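Local coordinates for protein trans-4-hydroxy-L-proline dehydratase (Clostridioides difficile 70-100-2010, PDB 6VXC) that uses a glycyl radical to dehydrate trans-4-hydroxy-L-proline to (S)-1-pyrroline-5-carboxylate in the anaerobic breakdown of this amino acid, at residues I45-L50 against T102-C107; H109-L114 against I134-I139; L50-Y55 against P141-R146. All coordinates share one frame; numbering follows the deposited sequence.

Contact 1: residues I45-L50 against T102-C107; sequences IERAVL and TYPEIC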
loop_
_atom_site.group_PDB
_atom_site.type_symbol
_atom_site.label_atom_id
_atom_site.label_comp_id
_atom_site.label_asym_id
_atom_site.label_seq_id
_atom_site.Cartn_x
_atom_site.Cartn_y
_atom_site.Cartn_z
ATOM N N ILE A 45 -14.108 1.930 -19.805
ATOM C CA ILE A 45 -14.378 0.552 -20.206
ATOM C C ILE A 45 -13.503 0.089 -21.365
ATOM O O ILE A 45 -13.581 -1.081 -21.760
ATOM C CB ILE A 45 -15.870 0.405 -20.578
ATOM C CG1 ILE A 45 -16.337 -1.045 -20.421
ATOM C CG2 ILE A 45 -16.124 0.937 -21.994
ATOM C CD1 ILE A 45 -16.315 -1.541 -18.981
ATOM N N GLU A 46 -12.672 0.969 -21.933
ATOM C CA GLU A 46 -11.947 0.594 -23.142
ATOM C C GLU A 46 -10.994 -0.569 -22.898
ATOM O O GLU A 46 -10.845 -1.453 -23.752
ATOM C CB GLU A 46 -11.178 1.786 -23.697
ATOM C CG GLU A 46 -10.536 1.462 -25.012
ATOM C CD GLU A 46 -9.861 2.641 -25.644
ATOM O OE1 GLU A 46 -8.695 2.880 -25.297
ATOM O OE2 GLU A 46 -10.491 3.329 -26.472
ATOM N N ARG A 47 -10.295 -0.561 -21.770
ATOM C CA ARG A 47 -9.361 -1.643 -21.497
ATOM C C ARG A 47 -10.065 -2.994 -21.542
ATOM O O ARG A 47 -9.598 -3.923 -22.207
ATOM C CB ARG A 47 -8.700 -1.448 -20.132
ATOM C CG ARG A 47 -7.681 -2.524 -19.819
ATOM C CD ARG A 47 -7.273 -2.542 -18.368
ATOM N NE ARG A 47 -6.295 -3.597 -18.119
ATOM C CZ ARG A 47 -6.599 -4.869 -17.894
ATOM N NH1 ARG A 47 -7.869 -5.263 -17.870
ATOM N NH2 ARG A 47 -5.625 -5.743 -17.683
ATOM N N ALA A 48 -11.205 -3.108 -20.858
ATOM C CA ALA A 48 -11.924 -4.378 -20.821
ATOM C C ALA A 48 -12.330 -4.820 -22.219
ATOM O O ALA A 48 -12.228 -6.003 -22.554
ATOM C CB ALA A 48 -13.154 -4.264 -19.925
ATOM N N VAL A 49 -12.780 -3.885 -23.054
ATOM C CA VAL A 49 -13.142 -4.241 -24.423
ATOM C C VAL A 49 -11.942 -4.823 -25.154
ATOM O O VAL A 49 -12.028 -5.885 -25.772
ATOM C CB VAL A 49 -13.697 -3.019 -25.177
ATOM C CG1 VAL A 49 -13.867 -3.361 -26.650
ATOM C CG2 VAL A 49 -15.014 -2.563 -24.589
ATOM N N LEU A 50 -10.799 -4.142 -25.086
ATOM C CA LEU A 50 -9.641 -4.582 -25.854
ATOM C C LEU A 50 -9.107 -5.919 -25.357
ATOM O O LEU A 50 -8.652 -6.740 -26.159
ATOM C CB LEU A 50 -8.548 -3.507 -25.831
ATOM C CG LEU A 50 -8.937 -2.225 -26.585
ATOM C CD1 LEU A 50 -7.877 -1.124 -26.471
ATOM C CD2 LEU A 50 -9.252 -2.525 -28.048
ATOM N N THR A 102 -10.997 -0.941 -15.980
ATOM C CA THR A 102 -11.514 -2.108 -15.277
ATOM C C THR A 102 -10.730 -3.347 -15.669
ATOM O O THR A 102 -10.119 -3.416 -16.739
ATOM C CB THR A 102 -12.998 -2.374 -15.560
ATOM O OG1 THR A 102 -13.175 -2.664 -16.945
ATOM C CG2 THR A 102 -13.860 -1.196 -15.168
ATOM N N TYR A 103 -10.794 -4.348 -14.799
ATOM C CA TYR A 103 -9.952 -5.535 -14.896
ATOM C C TYR A 103 -10.811 -6.784 -14.707
ATOM O O TYR A 103 -10.706 -7.483 -13.696
ATOM C CB TYR A 103 -8.816 -5.454 -13.872
ATOM C CG TYR A 103 -7.939 -4.213 -14.046
ATOM C CD1 TYR A 103 -8.351 -2.978 -13.565
ATOM C CD2 TYR A 103 -6.728 -4.277 -14.720
ATOM C CE1 TYR A 103 -7.579 -1.844 -13.731
ATOM C CE2 TYR A 103 -5.935 -3.127 -14.888
ATOM C CZ TYR A 103 -6.372 -1.917 -14.387
ATOM O OH TYR A 103 -5.615 -0.756 -14.542
ATOM N N PRO A 104 -11.666 -7.105 -15.685
ATOM C CA PRO A 104 -12.592 -8.243 -15.522
ATOM C C PRO A 104 -11.913 -9.608 -15.502
ATOM O O PRO A 104 -12.549 -10.582 -15.082
ATOM C CB PRO A 104 -13.521 -8.108 -16.732
ATOM C CG PRO A 104 -12.693 -7.405 -17.763
ATOM C CD PRO A 104 -11.825 -6.442 -16.989
ATOM N N GLU A 105 -10.642 -9.713 -15.904
ATOM C CA GLU A 105 -9.925 -10.968 -15.720
ATOM C C GLU A 105 -9.688 -11.278 -14.249
ATOM O O GLU A 105 -9.396 -12.431 -13.906
ATOM C CB GLU A 105 -8.588 -10.951 -16.460
ATOM C CG GLU A 105 -7.599 -9.899 -15.948
ATOM C CD GLU A 105 -7.667 -8.618 -16.739
ATOM O OE1 GLU A 105 -6.716 -8.355 -17.508
ATOM O OE2 GLU A 105 -8.690 -7.909 -16.643
ATOM N N ILE A 106 -9.759 -10.262 -13.393
ATOM C CA ILE A 106 -9.568 -10.412 -11.958
ATOM C C ILE A 106 -10.923 -10.380 -11.267
ATOM O O ILE A 106 -11.282 -11.311 -10.548
ATOM C CB ILE A 106 -8.654 -9.307 -11.401
ATOM C CG1 ILE A 106 -7.276 -9.363 -12.064
ATOM C CG2 ILE A 106 -8.535 -9.431 -9.874
ATOM C CD1 ILE A 106 -6.429 -8.131 -11.769
ATOM N N CYS A 107 -11.672 -9.302 -11.474
ATOM C CA CYS A 107 -13.008 -9.138 -10.903
ATOM C C CYS A 107 -13.910 -8.562 -11.980
ATOM O O CYS A 107 -13.757 -7.404 -12.382
ATOM C CB CYS A 107 -13.005 -8.239 -9.662
ATOM S SG CYS A 107 -14.653 -8.034 -8.940
HETATM O O HOH W 1 -11.808 -1.354 -18.738
#

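Contact 2: residues H109-L114 against I134-I139; sequences HTMEDL and IHKEEI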
loop_
_atom_site.group_PDB
_atom_site.type_symbol
_atom_site.label_atom_id
_atom_site.label_comp_id
_atom_site.label_asym_id
_atom_site.label_seq_id
_atom_site.Cartn_x
_atom_site.Cartn_y
_atom_site.Cartn_z
ATOM N N HIS A 109 -17.250 -7.177 -12.560
ATOM C CA HIS A 109 -18.287 -6.642 -11.687
ATOM C C HIS A 109 -19.674 -7.096 -12.125
ATOM O O HIS A 109 -19.920 -7.357 -13.303
ATOM C CB HIS A 109 -18.239 -5.116 -11.667
ATOM C CG HIS A 109 -17.000 -4.570 -11.039
ATOM N ND1 HIS A 109 -16.015 -3.936 -11.763
ATOM C CD2 HIS A 109 -16.572 -4.590 -9.755
ATOM C CE1 HIS A 109 -15.038 -3.583 -10.950
ATOM N NE2 HIS A 109 -15.350 -3.971 -9.727
ATOM N N THR A 110 -20.569 -7.237 -11.148
ATOM C CA THR A 110 -21.988 -7.383 -11.433
ATOM C C THR A 110 -22.589 -6.019 -11.762
ATOM O O THR A 110 -22.020 -4.965 -11.450
ATOM C CB THR A 110 -22.738 -7.987 -10.245
ATOM O OG1 THR A 110 -22.731 -7.051 -9.161
ATOM C CG2 THR A 110 -22.096 -9.279 -9.787
ATOM N N MET A 111 -23.769 -6.041 -12.386
ATOM C CA MET A 111 -24.459 -4.783 -12.636
ATOM C C MET A 111 -24.809 -4.087 -11.328
ATOM O O MET A 111 -24.845 -2.853 -11.272
ATOM C CB MET A 111 -25.698 -5.019 -13.501
ATOM C CG MET A 111 -25.382 -5.640 -14.869
ATOM S SD MET A 111 -24.160 -4.756 -15.869
ATOM C CE MET A 111 -24.953 -3.159 -16.042
ATOM N N GLU A 112 -25.057 -4.854 -10.261
ATOM C CA GLU A 112 -25.273 -4.222 -8.965
ATOM C C GLU A 112 -24.002 -3.541 -8.469
ATOM O O GLU A 112 -24.070 -2.460 -7.880
ATOM C CB GLU A 112 -25.768 -5.230 -7.928
ATOM C CG GLU A 112 -26.115 -4.540 -6.608
ATOM C CD GLU A 112 -26.451 -5.491 -5.470
ATOM O OE1 GLU A 112 -26.359 -6.724 -5.660
ATOM O OE2 GLU A 112 -26.831 -4.994 -4.385
ATOM N N ASP A 113 -22.838 -4.167 -8.674
ATOM C CA ASP A 113 -21.576 -3.522 -8.329
ATOM C C ASP A 113 -21.478 -2.146 -8.967
ATOM O O ASP A 113 -21.096 -1.168 -8.316
ATOM C CB ASP A 113 -20.386 -4.378 -8.771
ATOM C CG ASP A 113 -20.155 -5.586 -7.889
ATOM O OD1 ASP A 113 -20.499 -5.554 -6.697
ATOM O OD2 ASP A 113 -19.589 -6.572 -8.396
ATOM N N LEU A 114 -21.787 -2.062 -10.261
ATOM C CA LEU A 114 -21.707 -0.786 -10.955
ATOM C C LEU A 114 -22.666 0.216 -10.346
ATOM O O LEU A 114 -22.314 1.384 -10.155
ATOM C CB LEU A 114 -22.008 -0.973 -12.438
ATOM C CG LEU A 114 -21.039 -1.900 -13.163
ATOM C CD1 LEU A 114 -21.279 -1.862 -14.666
ATOM C CD2 LEU A 114 -19.603 -1.549 -12.818
ATOM N N ILE A 134 -21.988 -1.578 -22.387
ATOM C CA ILE A 134 -20.888 -2.399 -22.888
ATOM C C ILE A 134 -20.516 -3.470 -21.869
ATOM O O ILE A 134 -20.329 -4.643 -22.211
ATOM C CB ILE A 134 -19.684 -1.506 -23.236
ATOM C CG1 ILE A 134 -20.002 -0.615 -24.433
ATOM C CG2 ILE A 134 -18.421 -2.320 -23.466
ATOM C CD1 ILE A 134 -18.898 0.355 -24.743
ATOM N N HIS A 135 -20.410 -3.084 -20.596
ATOM C CA HIS A 135 -20.083 -4.063 -19.567
ATOM C C HIS A 135 -21.143 -5.155 -19.512
ATOM O O HIS A 135 -20.820 -6.341 -19.393
ATOM C CB HIS A 135 -19.949 -3.390 -18.198
ATOM C CG HIS A 135 -19.506 -4.329 -17.125
ATOM N ND1 HIS A 135 -18.204 -4.761 -17.008
ATOM C CD2 HIS A 135 -20.202 -4.979 -16.166
ATOM C CE1 HIS A 135 -18.109 -5.608 -16.000
ATOM N NE2 HIS A 135 -19.309 -5.756 -15.468
ATOM N N LYS A 136 -22.417 -4.765 -19.590
ATOM C CA LYS A 136 -23.495 -5.738 -19.512
ATOM C C LYS A 136 -23.499 -6.661 -20.721
ATOM O O LYS A 136 -23.698 -7.872 -20.578
ATOM C CB LYS A 136 -24.843 -5.028 -19.399
ATOM C CG LYS A 136 -25.995 -6.001 -19.258
ATOM C CD LYS A 136 -27.342 -5.332 -19.410
ATOM C CE LYS A 136 -28.434 -6.247 -18.867
ATOM N NZ LYS A 136 -29.790 -5.822 -19.293
ATOM N N GLU A 137 -23.265 -6.114 -21.914
ATOM C CA GLU A 137 -23.465 -6.872 -23.142
ATOM C C GLU A 137 -22.207 -7.547 -23.664
ATOM O O GLU A 137 -22.299 -8.627 -24.256
ATOM C CB GLU A 137 -24.019 -5.964 -24.236
ATOM C CG GLU A 137 -25.364 -5.364 -23.922
ATOM C CD GLU A 137 -25.855 -4.445 -25.024
ATOM O OE1 GLU A 137 -27.029 -4.018 -24.958
ATOM O OE2 GLU A 137 -25.076 -4.158 -25.961
ATOM N N GLU A 138 -21.039 -6.951 -23.476
ATOM C CA GLU A 138 -19.810 -7.530 -23.996
ATOM C C GLU A 138 -18.933 -8.169 -22.928
ATOM O O GLU A 138 -18.312 -9.202 -23.189
ATOM C CB GLU A 138 -18.988 -6.471 -24.734
ATOM C CG GLU A 138 -19.722 -5.657 -25.790
ATOM C CD GLU A 138 -20.343 -6.507 -26.889
ATOM O OE1 GLU A 138 -21.443 -6.138 -27.361
ATOM O OE2 GLU A 138 -19.717 -7.510 -27.311
ATOM N N ILE A 139 -18.845 -7.571 -21.737
ATOM C CA ILE A 139 -17.859 -7.974 -20.736
ATOM C C ILE A 139 -18.363 -9.125 -19.874
ATOM O O ILE A 139 -17.691 -10.152 -19.756
ATOM C CB ILE A 139 -17.449 -6.780 -19.849
ATOM C CG1 ILE A 139 -16.932 -5.622 -20.706
ATOM C CG2 ILE A 139 -16.370 -7.210 -18.856
ATOM C CD1 ILE A 139 -15.852 -6.012 -21.680
#

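Contact 3: residues L50-Y55 against P141-R146; sequences LMTEAY and PFWKKR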
loop_
_atom_site.group_PDB
_atom_site.type_symbol
_atom_site.label_atom_id
_atom_site.label_comp_id
_atom_site.label_asym_id
_atom_site.label_seq_id
_atom_site.Cartn_x
_atom_site.Cartn_y
_atom_site.Cartn_z
ATOM N N LEU A 50 -10.799 -4.142 -25.086
ATOM C CA LEU A 50 -9.641 -4.582 -25.854
ATOM C C LEU A 50 -9.107 -5.919 -25.357
ATOM O O LEU A 50 -8.652 -6.740 -26.159
ATOM C CB LEU A 50 -8.548 -3.507 -25.831
ATOM C CG LEU A 50 -8.937 -2.225 -26.585
ATOM C CD1 LEU A 50 -7.877 -1.124 -26.471
ATOM C CD2 LEU A 50 -9.252 -2.525 -28.048
ATOM N N MET A 51 -9.132 -6.155 -24.048
ATOM C CA MET A 51 -8.719 -7.460 -23.546
ATOM C C MET A 51 -9.686 -8.551 -23.993
ATOM O O MET A 51 -9.266 -9.672 -24.289
ATOM C CB MET A 51 -8.613 -7.444 -22.015
ATOM C CG MET A 51 -7.576 -6.459 -21.471
ATOM S SD MET A 51 -5.857 -6.845 -21.871
ATOM C CE MET A 51 -5.552 -8.227 -20.779
ATOM N N THR A 52 -10.982 -8.252 -24.042
ATOM C CA THR A 52 -11.928 -9.243 -24.537
ATOM C C THR A 52 -11.603 -9.625 -25.976
ATOM O O THR A 52 -11.548 -10.810 -26.314
ATOM C CB THR A 52 -13.365 -8.728 -24.429
ATOM O OG1 THR A 52 -13.643 -8.331 -23.086
ATOM C CG2 THR A 52 -14.344 -9.837 -24.837
ATOM N N GLU A 53 -11.339 -8.629 -26.829
ATOM C CA GLU A 53 -10.952 -8.908 -28.213
ATOM C C GLU A 53 -9.730 -9.816 -28.292
ATOM O O GLU A 53 -9.655 -10.698 -29.157
ATOM C CB GLU A 53 -10.668 -7.606 -28.961
ATOM C CG GLU A 53 -11.873 -6.735 -29.224
ATOM C CD GLU A 53 -11.509 -5.476 -30.005
ATOM O OE1 GLU A 53 -10.334 -5.334 -30.397
ATOM O OE2 GLU A 53 -12.396 -4.627 -30.221
ATOM N N ALA A 54 -8.727 -9.568 -27.452
ATOM C CA ALA A 54 -7.505 -10.356 -27.522
ATOM C C ALA A 54 -7.749 -11.802 -27.105
ATOM O O ALA A 54 -7.227 -12.724 -27.735
ATOM C CB ALA A 54 -6.410 -9.720 -26.666
ATOM N N TYR A 55 -8.521 -12.023 -26.037
ATOM C CA TYR A 55 -8.782 -13.393 -25.595
ATOM C C TYR A 55 -9.575 -14.169 -26.639
ATOM O O TYR A 55 -9.257 -15.331 -26.935
ATOM C CB TYR A 55 -9.523 -13.392 -24.262
ATOM C CG TYR A 55 -8.625 -13.410 -23.047
ATOM C CD1 TYR A 55 -7.603 -12.482 -22.898
ATOM C CD2 TYR A 55 -8.792 -14.366 -22.055
ATOM C CE1 TYR A 55 -6.775 -12.500 -21.777
ATOM C CE2 TYR A 55 -7.985 -14.393 -20.937
ATOM C CZ TYR A 55 -6.969 -13.456 -20.802
ATOM O OH TYR A 55 -6.164 -13.483 -19.682
ATOM N N PRO A 141 -20.820 -11.396 -20.222
ATOM C CA PRO A 141 -20.999 -12.702 -20.866
ATOM C C PRO A 141 -19.692 -13.421 -21.108
ATOM O O PRO A 141 -19.669 -14.654 -21.077
ATOM C CB PRO A 141 -21.716 -12.348 -22.173
ATOM C CG PRO A 141 -22.376 -11.052 -21.901
ATOM C CD PRO A 141 -21.434 -10.317 -21.012
ATOM N N PHE A 142 -18.594 -12.700 -21.336
ATOM C CA PHE A 142 -17.320 -13.364 -21.585
ATOM C C PHE A 142 -16.528 -13.627 -20.304
ATOM O O PHE A 142 -15.967 -14.715 -20.145
ATOM C CB PHE A 142 -16.486 -12.539 -22.571
ATOM C CG PHE A 142 -15.212 -13.217 -22.996
ATOM C CD1 PHE A 142 -15.201 -14.108 -24.057
ATOM C CD2 PHE A 142 -14.029 -12.973 -22.324
ATOM C CE1 PHE A 142 -14.037 -14.746 -24.437
ATOM C CE2 PHE A 142 -12.851 -13.610 -22.700
ATOM C CZ PHE A 142 -12.856 -14.497 -23.763
ATOM N N TRP A 143 -16.485 -12.671 -19.374
ATOM C CA TRP A 143 -15.544 -12.738 -18.259
ATOM C C TRP A 143 -16.135 -13.260 -16.958
ATOM O O TRP A 143 -15.369 -13.654 -16.077
ATOM C CB TRP A 143 -14.926 -11.358 -17.991
ATOM C CG TRP A 143 -13.999 -10.954 -19.066
ATOM C CD1 TRP A 143 -14.261 -10.104 -20.104
ATOM C CD2 TRP A 143 -12.654 -11.399 -19.241
ATOM N NE1 TRP A 143 -13.160 -9.990 -20.905
ATOM C CE2 TRP A 143 -12.158 -10.773 -20.399
ATOM C CE3 TRP A 143 -11.817 -12.260 -18.525
ATOM C CZ2 TRP A 143 -10.867 -10.980 -20.857
ATOM C CZ3 TRP A 143 -10.539 -12.470 -18.985
ATOM C CH2 TRP A 143 -10.076 -11.836 -20.140
ATOM N N LYS A 144 -17.456 -13.295 -16.806
ATOM C CA LYS A 144 -18.024 -13.738 -15.529
ATOM C C LYS A 144 -17.524 -15.129 -15.142
ATOM O O LYS A 144 -17.254 -15.390 -13.966
ATOM C CB LYS A 144 -19.549 -13.708 -15.599
ATOM C CG LYS A 144 -20.289 -14.112 -14.332
ATOM C CD LYS A 144 -21.787 -13.839 -14.504
ATOM C CE LYS A 144 -22.593 -14.194 -13.266
ATOM N NZ LYS A 144 -22.371 -15.626 -12.912
ATOM N N LYS A 145 -17.408 -16.044 -16.106
ATOM C CA LYS A 145 -16.914 -17.374 -15.780
ATOM C C LYS A 145 -15.391 -17.448 -15.778
ATOM O O LYS A 145 -14.838 -18.447 -15.311
ATOM C CB LYS A 145 -17.476 -18.418 -16.761
ATOM C CG LYS A 145 -16.882 -18.344 -18.162
ATOM C CD LYS A 145 -17.481 -19.403 -19.066
ATOM C CE LYS A 145 -16.931 -19.311 -20.473
ATOM N NZ LYS A 145 -17.658 -20.208 -21.423
ATOM N N ARG A 146 -14.703 -16.420 -16.276
ATOM C CA ARG A 146 -13.251 -16.450 -16.361
ATOM C C ARG A 146 -12.545 -15.719 -15.220
ATOM O O ARG A 146 -11.388 -16.028 -14.936
ATOM C CB ARG A 146 -12.794 -15.859 -17.702
ATOM C CG ARG A 146 -13.113 -16.740 -18.904
ATOM C CD ARG A 146 -12.675 -16.086 -20.212
ATOM N NE ARG A 146 -12.660 -17.038 -21.322
ATOM C CZ ARG A 146 -13.709 -17.371 -22.071
ATOM N NH1 ARG A 146 -14.888 -16.815 -21.858
ATOM N NH2 ARG A 146 -13.563 -18.268 -23.048
#

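Contact 1: residues I45-L50 against T102-C107
Arg47, on the first turn of helix 46-58, reaches across to Thr102, Tyr103 and Glu105 of the loop between strand 99-101 and helix 111-119, a buried helix-to-loop contact in the pyruvate formate-lyase-like part of the enzyme. The arginine chain leaves the helix with CG anti to the backbone N (chi1 -178°) and stays extended to NE, carrying the guanidinium outward. There it meets the Glu105 carboxylate end-on in a salt bridge: Arg47 NH2 donates to Glu105 OE1 at 2.8 Å and Arg47 NH1 to Glu105 OE2 at 3.0 Å, the latter on its syn side. NH1 also donates to a lone pair of Thr102 O, lying in the carbonyl plane. Tyr103 lies beneath one face of the guanidinium, its CD2 over the centre and 3.2 Å from CZ of Arg47, while Arg47 CD makes a CH-pi contact over the ring. Arg47 NE donates to Thr292 O, Glu105 OE1 also pairs with Arg68, and Tyr103 OH bonds Thr291 O. Next to Arg47 along the helix, Ala48 CB packs 3.8 Å from Pro104 CG and 3.4 Å from the Thr102 hydroxyl, OG1, and one water accepts from both Ala48 N (2.8 Å) and Thr102 N (2.9 Å).

Contact 2: residues H109-L114 against I134-I139
The imidazole of His135 meets segment 109-114 mainly along its edge, where His109 O and the sulfur of Met111 both lie near the ring plane; CD1 of Leu114 comes in obliquely, 3.6 Å from CD2 of His135. The ring of His109 has Asp113 OD2 at its own edge. A chi1 of -175° swings the His135 ring away from its backbone nitrogen, out from helix 129-143 toward the start of helix 111-119. Its NE2 donates to His109 O over 2.8 Å, in a straight bond (180°) that stays in the imidazole plane but reaches the oxygen from above the carbonyl plane. Met111, bent at chi2 and chi3, turns its sulfur back to the facing helix: SD sits 3.6 Å from Lys136 CB, with CE close to the same carbon, and 5.1 Å from the centroid of the His135 ring, a Met-aromatic contact at the edge. The accepting carbonyl directly precedes a capping box, in which Asp113 N donates to Thr110 OG1 at 2.9 Å and Thr110 N to Asp113 OD2 at 3.0 Å. Ile140, in the same helix as His135, touches both His135 and Met111. As the donor, NE2 carries a proton, and the buried imidazole thereby joins its helix to the residue leading into the capped turn, with sulfur and leucine methyl packing beside the polar bond.

Contact 3: residues L50-Y55 against P141-R146
This is a buried, largely aromatic packing of helix 46-58 against the C-terminal end of helix 129-143, in the helical pyruvate formate-lyase-like region and away from the radical and active-site residues. Thr52 and Tyr55, one turn apart, face the consecutive Phe142 and Trp143. The Trp143 indole turns an edge to Tyr55 in an edge-to-face pair: centroids of the tyrosine ring and the six-membered ring lie 4.6 Å apart, with planes at 58°. CH2 of Trp143 stands over the centre of the tyrosine face and comes within 3.4 Å of CE2 of Tyr55. The phenol oxygen accepts a hydrogen bond from Arg68 NH2 of helix 64-78.

Phe142 takes the other part of the tyrosine, its CZ lying 3.5 Å from CB of Tyr55. Thr52 CG2 covers one face of the Phe142 ring, a CH-pi contact 4.3 Å from the centroid, and Arg146 NH1 the opposite one. That guanidinium is held across the ring because NH1 of Arg146 donates to Phe142 O at 2.9 Å, while NH2 forms a salt bridge with Glu59. Arg146 thus folds back over Phe142, four residues earlier.

Thr52 divides its two branches between the aromatic neighbours. The methyl, set anti to the backbone nitrogen, serves Phe142 and the hydroxyl serves Trp143. The same oxygen is hydrogen-bonded to Ala48 O one turn earlier, so the hydroxyl links the helix backbone to the indole. Trp143 NE1 donates to Thr52 OG1 over 2.8 Å at 158°, with the oxygen only 2° out of the indole plane.

All three contacts are buried, but contact 2 reaches the surface at its Met111-Lys136 rim. Helix 46-58 serves contacts 1 and 3, which share Leu50, while helix 129-143 serves contacts 2 and 3. The loop 102-107 lies between these helices: Pro104 meets Ile139 and Trp143, and Glu105 touches Met51 and Trp143. Val49 and Ile45 pack on Ile134, joining contacts 1 and 2 through aliphatic side chains. Chemistry changes along the cluster. Contact 1 rests on a paired charge, contact 2 on one imidazole-to-carbonyl bond, and contact 3 on aromatic rings with a single indole-hydroxyl bond.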